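Long-range contacts in NAD-dependent aldehyde dehydrogenase (Sinorhizobium meliloti, PDB 3U4J), which probably oxidises aldehydes with NAD or NADP as the acceptor, as members of the aldehyde dehydrogenase family do: residues W55-A66 with V224-L235; E180-C190 with E479-S489. All coordinates share one frame; numbering follows the deposited sequence.

Contact 1: W55-A66 with V224-L235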
loop_
_atom_site.group_PDB
_atom_site.type_symbol
_atom_site.label_atom_id
_atom_site.label_comp_id
_atom_site.label_asym_id
_atom_site.label_seq_id
_atom_site.Cartn_x
_atom_site.Cartn_y
_atom_site.Cartn_z
ATOM N N TRP A 55 -24.596 -37.439 2.296
ATOM C CA TRP A 55 -23.218 -37.342 1.864
ATOM C C TRP A 55 -22.386 -38.319 2.671
ATOM O O TRP A 55 -22.847 -38.790 3.722
ATOM C CB TRP A 55 -22.674 -35.897 2.054
ATOM C CG TRP A 55 -23.282 -35.194 3.210
ATOM C CD1 TRP A 55 -22.958 -35.347 4.521
ATOM C CD2 TRP A 55 -24.354 -34.259 3.168
ATOM N NE1 TRP A 55 -23.752 -34.572 5.301
ATOM C CE2 TRP A 55 -24.617 -33.876 4.495
ATOM C CE3 TRP A 55 -25.118 -33.704 2.133
ATOM C CZ2 TRP A 55 -25.607 -32.962 4.828
ATOM C CZ3 TRP A 55 -26.103 -32.771 2.460
ATOM C CH2 TRP A 55 -26.338 -32.413 3.796
ATOM N N PRO A 56 -21.142 -38.577 2.235
ATOM C CA PRO A 56 -20.353 -39.580 2.920
ATOM C C PRO A 56 -20.017 -39.196 4.348
ATOM O O PRO A 56 -19.975 -37.989 4.707
ATOM C CB PRO A 56 -19.067 -39.656 2.087
ATOM C CG PRO A 56 -19.496 -39.269 0.716
ATOM C CD PRO A 56 -20.488 -38.139 0.987
ATOM N N GLU A 57 -19.803 -40.230 5.157
ATOM C CA GLU A 57 -19.260 -40.049 6.479
ATOM C C GLU A 57 -17.794 -40.399 6.340
ATOM O O GLU A 57 -17.451 -41.585 6.315
ATOM C CB GLU A 57 -19.955 -40.989 7.474
ATOM C CG GLU A 57 -19.329 -40.947 8.866
ATOM C CD GLU A 57 -19.921 -41.986 9.849
ATOM O OE1 GLU A 57 -20.861 -42.752 9.495
ATOM O OE2 GLU A 57 -19.406 -42.026 10.986
ATOM N N ALA A 58 -16.925 -39.390 6.234
ATOM C CA ALA A 58 -15.514 -39.670 5.963
ATOM C C ALA A 58 -14.823 -40.294 7.174
ATOM O O ALA A 58 -15.097 -39.926 8.315
ATOM C CB ALA A 58 -14.753 -38.403 5.515
ATOM N N SER A 59 -13.932 -41.236 6.883
ATOM C CA SER A 59 -12.996 -41.776 7.853
ATOM C C SER A 59 -11.759 -40.868 7.865
ATOM O O SER A 59 -11.550 -40.076 6.928
ATOM C CB SER A 59 -12.572 -43.188 7.399
ATOM O OG SER A 59 -11.597 -43.057 6.372
ATOM N N ALA A 60 -10.926 -41.008 8.897
ATOM C CA ALA A 60 -9.636 -40.300 8.954
ATOM C C ALA A 60 -8.813 -40.537 7.693
ATOM O O ALA A 60 -8.188 -39.613 7.165
ATOM C CB ALA A 60 -8.818 -40.711 10.228
ATOM N N ASP A 61 -8.822 -41.770 7.192
ATOM C CA ASP A 61 -8.083 -42.070 5.967
ATOM C C ASP A 61 -8.652 -41.392 4.714
ATOM O O ASP A 61 -7.893 -41.029 3.820
ATOM C CB ASP A 61 -8.004 -43.582 5.739
ATOM C CG ASP A 61 -7.017 -44.262 6.699
ATOM O OD1 ASP A 61 -5.904 -43.725 6.890
ATOM O OD2 ASP A 61 -7.352 -45.332 7.254
ATOM N N ASP A 62 -9.972 -41.276 4.624
ATOM C CA ASP A 62 -10.599 -40.541 3.510
ATOM C C ASP A 62 -10.079 -39.088 3.492
ATOM O O ASP A 62 -9.734 -38.569 2.433
ATOM C CB ASP A 62 -12.144 -40.537 3.630
ATOM C CG ASP A 62 -12.777 -41.947 3.466
ATOM O OD1 ASP A 62 -13.799 -42.224 4.155
ATOM O OD2 ASP A 62 -12.288 -42.771 2.659
ATOM N N VAL A 63 -9.986 -38.470 4.672
ATOM C CA VAL A 63 -9.534 -37.082 4.795
ATOM C C VAL A 63 -8.068 -36.930 4.427
ATOM O O VAL A 63 -7.710 -35.989 3.722
ATOM C CB VAL A 63 -9.876 -36.459 6.181
ATOM C CG1 VAL A 63 -9.364 -35.002 6.264
ATOM C CG2 VAL A 63 -11.375 -36.480 6.398
ATOM N N ARG A 64 -7.225 -37.880 4.842
ATOM C CA ARG A 64 -5.808 -37.836 4.475
ATOM C C ARG A 64 -5.598 -37.947 2.974
ATOM O O ARG A 64 -4.694 -37.302 2.437
ATOM C CB ARG A 64 -4.997 -38.912 5.220
ATOM C CG ARG A 64 -4.845 -38.646 6.733
ATOM C CD ARG A 64 -4.009 -39.763 7.433
ATOM N NE ARG A 64 -4.440 -39.899 8.824
ATOM C CZ ARG A 64 -5.078 -40.951 9.315
ATOM N NH1 ARG A 64 -5.337 -42.006 8.561
ATOM N NH2 ARG A 64 -5.437 -40.955 10.585
ATOM N N LYS A 65 -6.427 -38.747 2.299
ATOM C CA LYS A 65 -6.428 -38.794 0.826
ATOM C C LYS A 65 -6.676 -37.420 0.173
ATOM O O LYS A 65 -6.051 -37.086 -0.827
ATOM C CB LYS A 65 -7.495 -39.755 0.300
ATOM C CG LYS A 65 -7.018 -41.228 0.211
ATOM C CD LYS A 65 -8.093 -42.159 -0.378
ATOM C CE LYS A 65 -7.767 -43.651 -0.082
ATOM N NZ LYS A 65 -8.955 -44.524 -0.374
ATOM N N ALA A 66 -7.643 -36.675 0.693
ATOM C CA ALA A 66 -7.913 -35.311 0.212
ATOM C C ALA A 66 -6.715 -34.383 0.435
ATOM O O ALA A 66 -6.320 -33.632 -0.467
ATOM C CB ALA A 66 -9.134 -34.766 0.914
ATOM N N VAL A 224 -14.455 -32.761 1.653
ATOM C CA VAL A 224 -14.722 -33.968 2.428
ATOM C C VAL A 224 -15.885 -33.668 3.372
ATOM O O VAL A 224 -16.093 -32.516 3.771
ATOM C CB VAL A 224 -13.462 -34.463 3.197
ATOM C CG1 VAL A 224 -12.395 -34.935 2.221
ATOM C CG2 VAL A 224 -12.893 -33.368 4.113
ATOM N N THR A 225 -16.652 -34.702 3.700
ATOM C CA THR A 225 -17.832 -34.550 4.535
ATOM C C THR A 225 -17.794 -35.588 5.664
ATOM O O THR A 225 -17.141 -36.646 5.553
ATOM C CB THR A 225 -19.135 -34.694 3.712
ATOM O OG1 THR A 225 -19.165 -35.980 3.061
ATOM C CG2 THR A 225 -19.219 -33.582 2.631
ATOM N N GLY A 226 -18.495 -35.291 6.741
ATOM C CA GLY A 226 -18.441 -36.170 7.890
ATOM C C GLY A 226 -18.763 -35.432 9.169
ATOM O O GLY A 226 -19.187 -34.252 9.149
ATOM N N TYR A 227 -18.550 -36.111 10.296
ATOM C CA TYR A 227 -18.781 -35.449 11.572
ATOM C C TYR A 227 -17.639 -34.486 11.882
ATOM O O TYR A 227 -16.682 -34.374 11.081
ATOM C CB TYR A 227 -19.013 -36.491 12.675
ATOM C CG TYR A 227 -20.288 -37.248 12.453
ATOM C CD1 TYR A 227 -21.523 -36.632 12.637
ATOM C CD2 TYR A 227 -20.269 -38.585 12.050
ATOM C CE1 TYR A 227 -22.715 -37.335 12.425
ATOM C CE2 TYR A 227 -21.458 -39.292 11.834
ATOM C CZ TYR A 227 -22.667 -38.663 12.032
ATOM O OH TYR A 227 -23.857 -39.346 11.838
ATOM N N GLY A 228 -17.726 -33.786 13.016
ATOM C CA GLY A 228 -16.665 -32.843 13.405
ATOM C C GLY A 228 -15.296 -33.523 13.424
ATOM O O GLY A 228 -14.307 -33.006 12.890
ATOM N N ASP A 229 -15.237 -34.697 14.045
ATOM C CA ASP A 229 -14.044 -35.534 13.976
ATOM C C ASP A 229 -14.443 -36.821 13.255
ATOM O O ASP A 229 -15.622 -37.192 13.258
ATOM C CB ASP A 229 -13.489 -35.832 15.381
ATOM C CG ASP A 229 -12.821 -34.613 16.023
ATOM O OD1 ASP A 229 -12.233 -33.768 15.303
ATOM O OD2 ASP A 229 -12.889 -34.482 17.257
ATOM N N PRO A 230 -13.482 -37.507 12.623
ATOM C CA PRO A 230 -12.035 -37.286 12.472
ATOM C C PRO A 230 -11.568 -36.079 11.632
ATOM O O PRO A 230 -10.422 -35.667 11.785
ATOM C CB PRO A 230 -11.582 -38.559 11.745
ATOM C CG PRO A 230 -12.824 -39.059 11.062
ATOM C CD PRO A 230 -13.869 -38.826 12.096
ATOM N N ALA A 231 -12.406 -35.540 10.740
ATOM C CA ALA A 231 -11.930 -34.487 9.810
ATOM C C ALA A 231 -11.132 -33.366 10.505
ATOM O O ALA A 231 -10.011 -33.041 10.103
ATOM C CB ALA A 231 -13.082 -33.905 9.020
ATOM N N GLY A 232 -11.715 -32.802 11.560
ATOM C CA GLY A 232 -11.122 -31.686 12.277
ATOM C C GLY A 232 -9.755 -31.992 12.865
ATOM O O GLY A 232 -8.805 -31.253 12.632
ATOM N N GLN A 233 -9.654 -33.087 13.607
ATOM C CA GLN A 233 -8.356 -33.560 14.124
ATOM C C GLN A 233 -7.340 -33.828 13.017
ATOM O O GLN A 233 -6.187 -33.431 13.136
ATOM C CB GLN A 233 -8.509 -34.813 14.997
ATOM C CG GLN A 233 -9.168 -34.542 16.334
ATOM C CD GLN A 233 -8.856 -35.577 17.409
ATOM O OE1 GLN A 233 -8.869 -36.800 17.163
ATOM N NE2 GLN A 233 -8.597 -35.090 18.627
ATOM N N VAL A 234 -7.758 -34.492 11.943
ATOM C CA VAL A 234 -6.822 -34.773 10.853
ATOM C C VAL A 234 -6.277 -33.480 10.245
ATOM O O VAL A 234 -5.069 -33.333 10.118
ATOM C CB VAL A 234 -7.416 -35.678 9.762
ATOM C CG1 VAL A 234 -6.485 -35.714 8.509
ATOM C CG2 VAL A 234 -7.641 -37.084 10.321
ATOM N N LEU A 235 -7.161 -32.545 9.896
ATOM C CA LEU A 235 -6.712 -31.266 9.308
ATOM C C LEU A 235 -5.771 -30.496 10.241
ATOM O O LEU A 235 -4.773 -29.926 9.791
ATOM C CB LEU A 235 -7.896 -30.401 8.869
ATOM C CG LEU A 235 -8.663 -30.984 7.668
ATOM C CD1 LEU A 235 -9.922 -30.171 7.397
ATOM C CD2 LEU A 235 -7.773 -31.077 6.412
HETATM O O HOH W 1 -16.845 -38.570 9.730
#
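Val-63 and Val-234 meet at the apolar centre. They lie side by side and point opposite ways, with CG1 of Val-63 3.7 Å from CG1 of Val-234. CG1 of Val-63 stands anti to the backbone N (chi1 179°), which brings it against Val-234 and turns CG2 to Ala-231 and Val-224. The second methyl of Val-234, CG2, packs 3.8 Å from CB of Ala-60. CB of Ala-60 also meets the ring of Pro-230. About one turn beyond Val-63, CB of Ala-66 sits 3.5 Å from CG1 of Val-224.

Toward the other end, hydrogen bonds take over, one from the Thr-225 hydroxyl and one between backbones. OG1 of Thr-225 donates to Pro-56 O at 2.7 Å, tilted 27° from the carbonyl plane. Its backbone O accepts from Ala-58 N at 2.8 Å. Water 1 adds a bridge, donating to Ala-58 O and accepting from Tyr-227 N. Ser-59 and Asp-62 form a capping box that starts the helix.

At the outer edge, Glu-57 OE2 comes to the edge of the Tyr-227 ring, 3.5 Å from CE2, with carboxylate and ring planes 84° apart. Its other oxygen, OE1, is hydrogen-bonded to Ser-38 OG. With an alanine at Glu-57, Ser-38 OG would probably lose this partner and the Tyr-227 ring edge its cover.

The contact joins the end of strand 51-56 and the start of helix 60-75 to the turn before helix 231-237 and the helix's first residues. That turn connects strand 221-223, at the sheet edge of the probable nucleotide-binding domain, to the helix. Lys-195 of strand 191-195 bonds Gly-226 O, and Val-193 touches Ala-66 and Val-224. Met-25 of strand 25-27 packs on Pro-56, Ala-58 and Thr-225.

Contact 2: E180-C190 with E479-S489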
loop_
_atom_site.group_PDB
_atom_site.type_symbol
_atom_site.label_atom_id
_atom_site.label_comp_id
_atom_site.label_asym_id
_atom_site.label_seq_id
_atom_site.Cartn_x
_atom_site.Cartn_y
_atom_site.Cartn_z
ATOM N N GLU A 180 -16.147 -16.837 1.372
ATOM C CA GLU A 180 -15.244 -15.859 2.033
ATOM C C GLU A 180 -13.844 -16.431 2.283
ATOM O O GLU A 180 -12.953 -15.709 2.702
ATOM C CB GLU A 180 -15.773 -15.435 3.410
ATOM C CG GLU A 180 -17.092 -14.716 3.472
ATOM C CD GLU A 180 -17.520 -14.460 4.938
ATOM O OE1 GLU A 180 -16.916 -15.045 5.887
ATOM O OE2 GLU A 180 -18.480 -13.684 5.134
ATOM N N ARG A 181 -13.657 -17.731 2.094
ATOM C CA ARG A 181 -12.364 -18.380 2.440
ATOM C C ARG A 181 -11.684 -18.977 1.209
ATOM O O ARG A 181 -10.552 -18.631 0.908
ATOM C CB ARG A 181 -12.556 -19.507 3.469
ATOM C CG ARG A 181 -13.233 -19.068 4.785
ATOM C CD ARG A 181 -12.324 -18.213 5.690
ATOM N NE ARG A 181 -13.051 -17.960 6.936
ATOM C CZ ARG A 181 -14.010 -17.054 7.084
ATOM N NH1 ARG A 181 -14.317 -16.216 6.094
ATOM N NH2 ARG A 181 -14.669 -16.979 8.234
ATOM N N VAL A 182 -12.367 -19.894 0.528
ATOM C CA VAL A 182 -11.776 -20.607 -0.609
ATOM C C VAL A 182 -11.176 -19.664 -1.675
ATOM O O VAL A 182 -10.030 -19.846 -2.067
ATOM C CB VAL A 182 -12.763 -21.649 -1.235
ATOM C CG1 VAL A 182 -12.217 -22.246 -2.560
ATOM C CG2 VAL A 182 -13.097 -22.775 -0.221
ATOM N N PRO A 183 -11.937 -18.645 -2.134
ATOM C CA PRO A 183 -11.369 -17.830 -3.241
ATOM C C PRO A 183 -10.104 -17.062 -2.844
ATOM O O PRO A 183 -9.205 -16.910 -3.658
ATOM C CB PRO A 183 -12.513 -16.837 -3.584
ATOM C CG PRO A 183 -13.762 -17.447 -3.050
ATOM C CD PRO A 183 -13.322 -18.245 -1.818
ATOM N N TRP A 184 -10.026 -16.598 -1.598
ATOM C CA TRP A 184 -8.856 -15.911 -1.118
ATOM C C TRP A 184 -7.650 -16.841 -1.008
ATOM O O TRP A 184 -6.509 -16.449 -1.327
ATOM C CB TRP A 184 -9.147 -15.215 0.214
ATOM C CG TRP A 184 -9.783 -13.829 0.008
ATOM C CD1 TRP A 184 -9.143 -12.623 0.086
ATOM C CD2 TRP A 184 -11.157 -13.536 -0.333
ATOM N NE1 TRP A 184 -10.030 -11.603 -0.195
ATOM C CE2 TRP A 184 -11.269 -12.128 -0.447
ATOM C CE3 TRP A 184 -12.304 -14.326 -0.536
ATOM C CZ2 TRP A 184 -12.490 -11.476 -0.739
ATOM C CZ3 TRP A 184 -13.531 -13.687 -0.861
ATOM C CH2 TRP A 184 -13.607 -12.265 -0.960
ATOM N N ALA A 185 -7.915 -18.068 -0.575
ATOM C CA ALA A 185 -6.876 -19.084 -0.433
ATOM C C ALA A 185 -6.354 -19.563 -1.799
ATOM O O ALA A 185 -5.171 -19.460 -2.093
ATOM C CB ALA A 185 -7.445 -20.286 0.415
ATOM N N ILE A 186 -7.229 -20.063 -2.664
ATOM C CA ILE A 186 -6.736 -20.555 -3.977
ATOM C C ILE A 186 -6.296 -19.390 -4.874
ATOM O O ILE A 186 -5.427 -19.549 -5.719
ATOM C CB ILE A 186 -7.773 -21.441 -4.712
ATOM C CG1 ILE A 186 -9.057 -20.653 -5.046
ATOM C CG2 ILE A 186 -8.083 -22.659 -3.846
ATOM C CD1 ILE A 186 -9.947 -21.265 -6.136
ATOM N N GLY A 187 -6.887 -18.213 -4.671
ATOM C CA GLY A 187 -6.434 -16.995 -5.361
ATOM C C GLY A 187 -5.019 -16.609 -4.974
ATOM O O GLY A 187 -4.283 -16.079 -5.787
ATOM N N SER A 188 -4.629 -16.916 -3.737
ATOM C CA SER A 188 -3.244 -16.772 -3.298
ATOM C C SER A 188 -2.291 -17.849 -3.831
ATOM O O SER A 188 -1.072 -17.733 -3.624
ATOM C CB SER A 188 -3.164 -16.782 -1.759
ATOM O OG SER A 188 -3.855 -15.666 -1.207
ATOM N N GLY A 189 -2.826 -18.866 -4.518
ATOM C CA GLY A 189 -1.998 -19.976 -5.069
ATOM C C GLY A 189 -2.042 -21.239 -4.199
ATOM O O GLY A 189 -1.348 -22.221 -4.492
ATOM N N CYS A 190 -2.858 -21.227 -3.130
ATOM C CA CYS A 190 -2.969 -22.376 -2.220
ATOM C C CYS A 190 -3.861 -23.424 -2.836
ATOM O O CYS A 190 -4.606 -23.131 -3.758
ATOM C CB CYS A 190 -3.610 -21.985 -0.863
ATOM S SG CYS A 190 -2.643 -20.792 0.059
ATOM N N GLU A 479 -10.068 -11.749 7.211
ATOM C CA GLU A 479 -10.507 -12.307 5.946
ATOM C C GLU A 479 -11.028 -11.170 5.065
ATOM O O GLU A 479 -11.239 -10.050 5.557
ATOM C CB GLU A 479 -11.611 -13.350 6.182
ATOM C CG GLU A 479 -11.281 -14.441 7.233
ATOM C CD GLU A 479 -10.133 -15.368 6.808
ATOM O OE1 GLU A 479 -10.012 -15.695 5.591
ATOM O OE2 GLU A 479 -9.351 -15.760 7.706
ATOM N N LEU A 480 -11.218 -11.473 3.780
ATOM C CA LEU A 480 -11.885 -10.603 2.821
ATOM C C LEU A 480 -11.021 -9.400 2.445
ATOM O O LEU A 480 -9.914 -9.247 2.952
ATOM C CB LEU A 480 -13.267 -10.129 3.316
ATOM C CG LEU A 480 -14.446 -11.089 3.401
ATOM C CD1 LEU A 480 -15.825 -10.341 3.258
ATOM C CD2 LEU A 480 -14.366 -12.258 2.489
ATOM N N GLY A 481 -11.538 -8.571 1.546
ATOM C CA GLY A 481 -10.771 -7.447 0.996
ATOM C C GLY A 481 -9.394 -7.883 0.510
ATOM O O GLY A 481 -9.250 -8.972 -0.035
ATOM N N ARG A 482 -8.395 -7.033 0.744
ATOM C CA ARG A 482 -6.993 -7.360 0.490
ATOM C C ARG A 482 -6.414 -8.163 1.651
ATOM O O ARG A 482 -5.406 -8.818 1.495
ATOM C CB ARG A 482 -6.160 -6.086 0.306
ATOM C CG ARG A 482 -6.630 -5.295 -0.892
ATOM C CD ARG A 482 -5.606 -4.320 -1.438
ATOM N NE ARG A 482 -5.911 -4.077 -2.858
ATOM C CZ ARG A 482 -6.015 -2.875 -3.435
ATOM N NH1 ARG A 482 -5.817 -1.756 -2.737
ATOM N NH2 ARG A 482 -6.293 -2.791 -4.735
ATOM N N TYR A 483 -7.053 -8.097 2.819
ATOM C CA TYR A 483 -6.483 -8.723 4.013
ATOM C C TYR A 483 -6.461 -10.243 3.922
ATOM O O TYR A 483 -5.481 -10.882 4.368
ATOM C CB TYR A 483 -7.235 -8.278 5.284
ATOM C CG TYR A 483 -6.879 -6.837 5.686
ATOM C CD1 TYR A 483 -6.057 -6.583 6.789
ATOM C CD2 TYR A 483 -7.354 -5.744 4.949
ATOM C CE1 TYR A 483 -5.706 -5.270 7.132
ATOM C CE2 TYR A 483 -7.027 -4.420 5.305
ATOM C CZ TYR A 483 -6.213 -4.194 6.389
ATOM O OH TYR A 483 -5.874 -2.895 6.739
ATOM N N GLY A 484 -7.524 -10.824 3.345
ATOM C CA GLY A 484 -7.605 -12.277 3.287
ATOM C C GLY A 484 -6.458 -12.856 2.473
ATOM O O GLY A 484 -5.986 -13.963 2.762
ATOM N N PHE A 485 -5.966 -12.126 1.471
ATOM C CA PHE A 485 -4.852 -12.684 0.690
ATOM C C PHE A 485 -3.589 -12.806 1.520
ATOM O O PHE A 485 -2.806 -13.741 1.318
ATOM C CB PHE A 485 -4.596 -11.917 -0.595
ATOM C CG PHE A 485 -5.775 -11.926 -1.531
ATOM C CD1 PHE A 485 -6.097 -13.067 -2.252
ATOM C CD2 PHE A 485 -6.573 -10.793 -1.669
ATOM C CE1 PHE A 485 -7.189 -13.077 -3.107
ATOM C CE2 PHE A 485 -7.666 -10.798 -2.519
ATOM C CZ PHE A 485 -7.977 -11.943 -3.236
ATOM N N ASP A 486 -3.401 -11.882 2.458
ATOM C CA ASP A 486 -2.255 -11.928 3.356
ATOM C C ASP A 486 -2.382 -13.120 4.314
ATOM O O ASP A 486 -1.377 -13.747 4.656
ATOM C CB ASP A 486 -2.091 -10.603 4.118
ATOM C CG ASP A 486 -1.708 -9.426 3.197
ATOM O OD1 ASP A 486 -1.520 -9.628 1.977
ATOM O OD2 ASP A 486 -1.620 -8.291 3.699
ATOM N N GLU A 487 -3.612 -13.445 4.729
ATOM C CA GLU A 487 -3.868 -14.635 5.557
ATOM C C GLU A 487 -3.402 -15.948 4.929
ATOM O O GLU A 487 -3.008 -16.871 5.659
ATOM C CB GLU A 487 -5.356 -14.791 5.879
ATOM C CG GLU A 487 -5.865 -13.849 6.927
ATOM C CD GLU A 487 -5.104 -13.931 8.255
ATOM O OE1 GLU A 487 -5.039 -15.034 8.832
ATOM O OE2 GLU A 487 -4.596 -12.880 8.703
ATOM N N TYR A 488 -3.466 -16.039 3.596
ATOM C CA TYR A 488 -3.086 -17.264 2.854
ATOM C C TYR A 488 -1.811 -17.118 2.050
ATOM O O TYR A 488 -1.557 -17.906 1.152
ATOM C CB TYR A 488 -4.247 -17.757 1.962
ATOM C CG TYR A 488 -5.536 -17.868 2.760
ATOM C CD1 TYR A 488 -5.716 -18.897 3.696
ATOM C CD2 TYR A 488 -6.549 -16.910 2.633
ATOM C CE1 TYR A 488 -6.879 -18.979 4.465
ATOM C CE2 TYR A 488 -7.709 -17.003 3.378
ATOM C CZ TYR A 488 -7.868 -18.033 4.297
ATOM O OH TYR A 488 -9.017 -18.118 5.059
ATOM N N SER A 489 -1.013 -16.116 2.397
ATOM C CA SER A 489 0.281 -15.867 1.767
ATOM C C SER A 489 1.400 -16.010 2.784
ATOM O O SER A 489 1.170 -15.846 3.987
ATOM C CB SER A 489 0.331 -14.447 1.144
ATOM O OG SER A 489 -0.483 -14.383 -0.020
HETATM O O HOH W 2 -10.586 -14.257 3.169
HETATM O O HOH W 3 0.197 -15.443 -2.680
#
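Trp-184 and Phe-485 sit where two helices cross. The short axes of 180-187 and 483-487 approach to 8.3 Å at 64°. CA of Ala-185 comes within 5.3 Å of CA of Tyr-488. Gly-484 faces the indole, and a CB there would clash with Trp-184 CD1. Beyond the first helix, Gly-189 closes a Schellman motif.

The Trp-184 indole is covered on both faces. Leu-480 CD2 lies over one, making a CH-pi contact 3.8 Å from the centroid of the six-membered ring. Phe-485 covers the opposite face obliquely. At the indole edge, NE1 donates in the ring plane to Gly-481 O, 2.7 Å away and nearly straight at 171°. Ala-185 CB lies over one face of the Tyr-488 ring, a second CH-pi contact.

Tyr-488 OH donates to Glu-479 OE1 at 2.7 Å, on the syn side. Water 2 also donates to this oxygen and to Glu-180 O, and accepts from Leu-480 N. Arg-181 bends at chi2 (-72°), which helps bring one face of its guanidinium against Glu-479 CG. The guanidinium also forms a salt bridge with Glu-180 and bonds Thr-247.

Together with the packing on both faces, the one direct hydrogen bond across the contact probably holds the indole's rotation. The chemistry is that of a buried aromatic seam. Some of its buried polar atoms are joined through water, others directly.

Both contacts are largely buried, but contact 2 is the more central. Its centre lies about 15 Å from the centre of the chain, against about 21 Å for contact 1, which has some exposed residues. The two do not touch; their nearest atoms are about 10 Å apart. They use different helices but share a sheet: strand 191-195 packs against contact 1, while strands 153-168 and 243-247 pack against contact 2. Contact 1 is aliphatic, with one hydroxyl-to-backbone and one backbone-to-backbone hydrogen bond beside a loop. Contact 2 is aromatic. Beside it, Arg-482 and Tyr-483 reach two neighbouring subunits, whereas no other chain touches the segments of contact 1.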